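Local coordinates for protein beta-1,3-glucanosyltransferase (PDB 4WTP) that belongs to glycosyl hydrolase family 17, a group of carbohydrate-active proteins built as a parallel beta/alpha barrel, at residues G33-N45 against D58-F72. Residues are numbered along the deposited sequence; the frame is centred on the assembly and turned at random. Where two conformers were deposited one is given.
Sequences GSQTFYGINYGVN and DFNVLKPYTNRVRTF
Strands 39-41 and 68-71 are neighbours in the parallel barrel, joined through helix 52-62 as its first beta-alpha-beta unit. Backbone bonds knit them: Ile40 N to Arg68 O (3.0 Å), a weak one from Arg70 N to Ile40 O, and Tyr42 N to Arg70 O (2.9 Å). On the helix side, Phe59 turns its ring edge onto the Tyr42 face, planes 78° apart, with CE1 over the ring centre. Tyr42 CG stands anti to the backbone N (chi1 175°), which carries the phenol to the helix, where Tyr42 OH donates to the anti lone pair of Asp58 OD2 (2.8 Å). Asp58 OD1 meanwhile pairs with Arg286. Ile40 CD1 packs on Thr66 CG2 at 3.6 Å. Toward the barrel interior, Arg70 NH2 donates to Asn41 OD1 (2.9 Å). At the N-terminal ends of the strands, the Arg68 guanidinium lies nearly flat over the Tyr38 ring, planes 16° apart, while its NH2 also reaches Tyr38 O (2.8 Å) and its NE pairs with Asp126. Just ahead of them, Thr66 OG1 donates to Phe37 O (2.8 Å) from above the carbonyl plane. Stacking and polar bonds together probably fix the Arg68 guanidinium's rotation, while Arg286 and the Tyr42 hydroxyl would favour an ionised Asp58.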
# COMPACT_ATOMS: atom_id res chain seq x y z
N GLY A 33 -19.40 8.92 1.47
CA GLY A 33 -18.79 7.59 1.28
C GLY A 33 -17.29 7.61 1.59
O GLY A 33 -16.50 7.08 0.82
N SER A 34 -16.91 8.19 2.72
CA SER A 34 -15.48 8.25 3.06
C SER A 34 -14.99 7.00 3.82
O SER A 34 -13.90 6.98 4.38
CB SER A 34 -15.16 9.52 3.84
OG SER A 34 -15.46 10.65 3.05
N GLN A 35 -15.82 5.96 3.82
CA GLN A 35 -15.38 4.62 4.20
C GLN A 35 -15.39 3.67 3.00
O GLN A 35 -15.23 2.47 3.18
CB GLN A 35 -16.24 4.04 5.32
CG GLN A 35 -16.09 4.71 6.68
CD GLN A 35 -16.55 3.81 7.81
OE1 GLN A 35 -15.73 3.26 8.54
NE2 GLN A 35 -17.87 3.65 7.95
N THR A 36 -15.54 4.21 1.78
CA THR A 36 -15.50 3.35 0.59
C THR A 36 -14.16 2.62 0.53
O THR A 36 -14.14 1.41 0.26
CB THR A 36 -15.74 4.12 -0.70
OG1 THR A 36 -17.08 4.61 -0.69
CG2 THR A 36 -15.61 3.22 -1.91
N PHE A 37 -13.06 3.32 0.77
CA PHE A 37 -11.77 2.64 0.92
C PHE A 37 -11.32 2.70 2.36
O PHE A 37 -11.31 3.78 2.96
CB PHE A 37 -10.69 3.35 0.09
CG PHE A 37 -10.91 3.30 -1.39
CD1 PHE A 37 -10.43 2.24 -2.17
CD2 PHE A 37 -11.54 4.37 -2.04
CE1 PHE A 37 -10.62 2.24 -3.54
CE2 PHE A 37 -11.72 4.38 -3.41
CZ PHE A 37 -11.27 3.30 -4.16
N TYR A 38 -10.88 1.57 2.90
CA TYR A 38 -10.18 1.59 4.18
C TYR A 38 -8.98 2.56 4.07
O TYR A 38 -8.73 3.39 4.95
CB TYR A 38 -9.71 0.18 4.55
CG TYR A 38 -8.79 0.17 5.74
CD1 TYR A 38 -9.30 0.22 7.04
CD2 TYR A 38 -7.40 0.09 5.58
CE1 TYR A 38 -8.45 0.22 8.13
CE2 TYR A 38 -6.56 0.08 6.67
CZ TYR A 38 -7.08 0.15 7.94
OH TYR A 38 -6.22 0.14 9.03
N GLY A 39 -8.23 2.45 2.98
CA GLY A 39 -7.17 3.41 2.68
C GLY A 39 -6.71 3.25 1.26
O GLY A 39 -7.07 2.28 0.60
N ILE A 40 -5.92 4.21 0.78
CA ILE A 40 -5.46 4.18 -0.61
C ILE A 40 -3.96 4.47 -0.67
O ILE A 40 -3.44 5.40 0.00
CB ILE A 40 -6.22 5.21 -1.49
CG1 ILE A 40 -7.73 5.02 -1.42
CG2 ILE A 40 -5.85 5.05 -2.94
CD1 ILE A 40 -8.52 6.13 -2.09
N ASN A 41 -3.26 3.66 -1.47
CA ASN A 41 -1.86 3.86 -1.72
C ASN A 41 -1.62 5.13 -2.53
O ASN A 41 -2.32 5.37 -3.51
CB ASN A 41 -1.29 2.65 -2.45
CG ASN A 41 -1.16 1.45 -1.53
OD1 ASN A 41 -0.48 1.50 -0.50
ND2 ASN A 41 -1.85 0.37 -1.86
N TYR A 42 -0.62 5.90 -2.13
CA TYR A 42 -0.33 7.19 -2.74
C TYR A 42 1.09 7.24 -3.23
O TYR A 42 2.02 7.29 -2.42
CB TYR A 42 -0.64 8.31 -1.72
CG TYR A 42 -0.26 9.68 -2.20
CD1 TYR A 42 -1.03 10.33 -3.16
CD2 TYR A 42 0.89 10.32 -1.72
CE1 TYR A 42 -0.70 11.59 -3.61
CE2 TYR A 42 1.24 11.60 -2.16
CZ TYR A 42 0.43 12.23 -3.09
OH TYR A 42 0.75 13.49 -3.55
N GLY A 43 1.26 7.24 -4.54
CA GLY A 43 2.59 7.19 -5.14
C GLY A 43 3.27 8.54 -5.18
O GLY A 43 2.60 9.56 -5.29
N VAL A 44 4.59 8.53 -5.08
CA VAL A 44 5.40 9.74 -5.14
C VAL A 44 6.39 9.67 -6.31
O VAL A 44 7.14 8.70 -6.43
CB VAL A 44 6.18 9.91 -3.82
CG1 VAL A 44 7.42 10.77 -4.01
CG2 VAL A 44 5.25 10.46 -2.74
N ASN A 45 6.37 10.70 -7.17
CA ASN A 45 7.35 10.85 -8.25
C ASN A 45 8.59 11.53 -7.71
O ASN A 45 8.61 12.74 -7.45
CB ASN A 45 6.75 11.69 -9.40
CG ASN A 45 7.68 11.82 -10.60
OD1 ASN A 45 8.80 11.32 -10.61
ND2 ASN A 45 7.18 12.47 -11.65
N ASP A 58 -4.25 16.83 -3.40
CA ASP A 58 -4.43 15.42 -3.73
C ASP A 58 -5.28 14.69 -2.68
O ASP A 58 -6.18 13.94 -3.02
CB ASP A 58 -3.08 14.74 -3.80
CG ASP A 58 -2.31 15.12 -5.04
OD1 ASP A 58 -2.90 15.79 -5.93
OD2 ASP A 58 -1.14 14.71 -5.14
N PHE A 59 -5.02 14.94 -1.41
CA PHE A 59 -5.76 14.26 -0.36
C PHE A 59 -7.20 14.69 -0.27
O PHE A 59 -8.07 13.88 0.03
CB PHE A 59 -5.05 14.39 0.97
CG PHE A 59 -3.72 13.72 1.02
CD1 PHE A 59 -3.27 12.94 -0.05
CD2 PHE A 59 -2.89 13.89 2.13
CE1 PHE A 59 -2.03 12.34 -0.01
CE2 PHE A 59 -1.64 13.28 2.17
CZ PHE A 59 -1.20 12.50 1.11
N ASN A 60 -7.47 15.98 -0.53
CA ASN A 60 -8.85 16.43 -0.60
C ASN A 60 -9.61 15.78 -1.72
O ASN A 60 -10.81 15.52 -1.60
CB ASN A 60 -8.94 17.98 -0.68
CG ASN A 60 -8.98 18.63 0.69
OD1 ASN A 60 -9.46 18.03 1.65
ND2 ASN A 60 -8.45 19.84 0.79
N VAL A 61 -8.92 15.51 -2.84
CA VAL A 61 -9.55 14.78 -3.94
C VAL A 61 -9.98 13.37 -3.50
O VAL A 61 -11.00 12.86 -3.93
CB VAL A 61 -8.67 14.76 -5.22
CG1 VAL A 61 -9.13 13.69 -6.20
CG2 VAL A 61 -8.63 16.15 -5.86
N LEU A 62 -9.16 12.79 -2.61
CA LEU A 62 -9.42 11.43 -2.09
C LEU A 62 -10.39 11.39 -0.90
O LEU A 62 -11.07 10.39 -0.66
CB LEU A 62 -8.11 10.75 -1.66
CG LEU A 62 -7.08 10.57 -2.76
CD1 LEU A 62 -5.82 9.95 -2.18
CD2 LEU A 62 -7.59 9.72 -3.93
N LYS A 63 -10.51 12.53 -0.20
CA LYS A 63 -11.27 12.61 1.04
C LYS A 63 -12.73 12.17 0.96
O LYS A 63 -13.24 11.60 1.92
CB LYS A 63 -11.11 14.02 1.62
CG LYS A 63 -11.55 14.15 3.06
CD LYS A 63 -10.99 15.43 3.67
CE LYS A 63 -11.67 15.72 4.99
NZ LYS A 63 -11.02 16.90 5.58
N PRO A 64 -13.44 12.41 -0.18
CA PRO A 64 -14.79 11.87 -0.28
C PRO A 64 -14.88 10.36 -0.36
O PRO A 64 -15.98 9.83 -0.22
CB PRO A 64 -15.34 12.49 -1.58
CG PRO A 64 -14.49 13.71 -1.78
CD PRO A 64 -13.12 13.33 -1.30
N TYR A 65 -13.74 9.69 -0.55
CA TYR A 65 -13.72 8.23 -0.74
C TYR A 65 -13.02 7.48 0.38
O TYR A 65 -13.24 6.28 0.53
CB TYR A 65 -13.06 7.89 -2.09
CG TYR A 65 -13.70 8.65 -3.25
CD1 TYR A 65 -15.00 8.36 -3.67
CD2 TYR A 65 -12.98 9.61 -3.93
CE1 TYR A 65 -15.58 9.04 -4.71
CE2 TYR A 65 -13.55 10.33 -4.98
CZ TYR A 65 -14.84 10.01 -5.37
OH TYR A 65 -15.46 10.68 -6.40
N THR A 66 -12.19 8.16 1.17
CA THR A 66 -11.39 7.46 2.17
C THR A 66 -10.91 8.48 3.21
O THR A 66 -10.87 9.69 2.93
CB THR A 66 -10.15 6.78 1.52
OG1 THR A 66 -9.55 5.93 2.47
CG2 THR A 66 -9.10 7.81 1.06
N ASN A 67 -10.48 8.00 4.36
CA ASN A 67 -9.84 8.88 5.32
C ASN A 67 -8.40 8.49 5.59
O ASN A 67 -7.82 8.97 6.57
CB ASN A 67 -10.60 8.90 6.67
CG ASN A 67 -10.36 10.19 7.42
OD1 ASN A 67 -10.46 11.26 6.84
ND2 ASN A 67 -10.02 10.08 8.70
N ARG A 68 -7.79 7.68 4.71
CA ARG A 68 -6.47 7.11 5.03
C ARG A 68 -5.64 6.91 3.77
O ARG A 68 -6.17 6.45 2.75
CB ARG A 68 -6.67 5.77 5.74
CG ARG A 68 -5.40 5.06 6.10
CD ARG A 68 -5.71 3.76 6.83
NE ARG A 68 -6.18 3.97 8.20
CZ ARG A 68 -7.43 3.77 8.62
NH1 ARG A 68 -7.73 3.93 9.91
NH2 ARG A 68 -8.40 3.46 7.77
N VAL A 69 -4.36 7.26 3.84
CA VAL A 69 -3.44 7.07 2.72
C VAL A 69 -2.22 6.28 3.18
O VAL A 69 -2.00 6.06 4.38
CB VAL A 69 -3.00 8.39 2.04
CG1 VAL A 69 -4.20 9.15 1.52
CG2 VAL A 69 -2.23 9.23 3.05
N ARG A 70 -1.42 5.82 2.23
CA ARG A 70 -0.21 5.12 2.53
C ARG A 70 0.91 5.61 1.63
O ARG A 70 0.72 5.72 0.42
CB ARG A 70 -0.37 3.60 2.35
CG ARG A 70 0.87 2.74 2.57
CD ARG A 70 1.76 2.65 1.31
NE ARG A 70 2.85 1.70 1.48
CZ ARG A 70 2.77 0.40 1.20
NH1 ARG A 70 3.83 -0.39 1.37
NH2 ARG A 70 1.63 -0.12 0.74
N THR A 71 2.06 5.89 2.24
CA THR A 71 3.29 6.26 1.51
C THR A 71 4.28 5.13 1.52
O THR A 71 4.28 4.31 2.43
CB THR A 71 3.91 7.55 2.11
OG1 THR A 71 3.98 7.42 3.54
CG2 THR A 71 3.04 8.74 1.77
N PHE A 72 5.15 5.09 0.49
CA PHE A 72 6.05 3.96 0.29
C PHE A 72 7.47 4.08 0.87
O PHE A 72 8.12 3.06 1.09
CB PHE A 72 6.14 3.57 -1.20
CG PHE A 72 4.89 2.89 -1.71
CD1 PHE A 72 4.73 1.53 -1.56
CD2 PHE A 72 3.86 3.63 -2.27
CE1 PHE A 72 3.56 0.89 -2.00
CE2 PHE A 72 2.69 3.01 -2.72
CZ PHE A 72 2.56 1.64 -2.59
O HOH W 1 -18.72 11.11 -0.33
O HOH W 2 -10.63 5.45 5.66
O HOH W 3 4.63 6.94 -1.71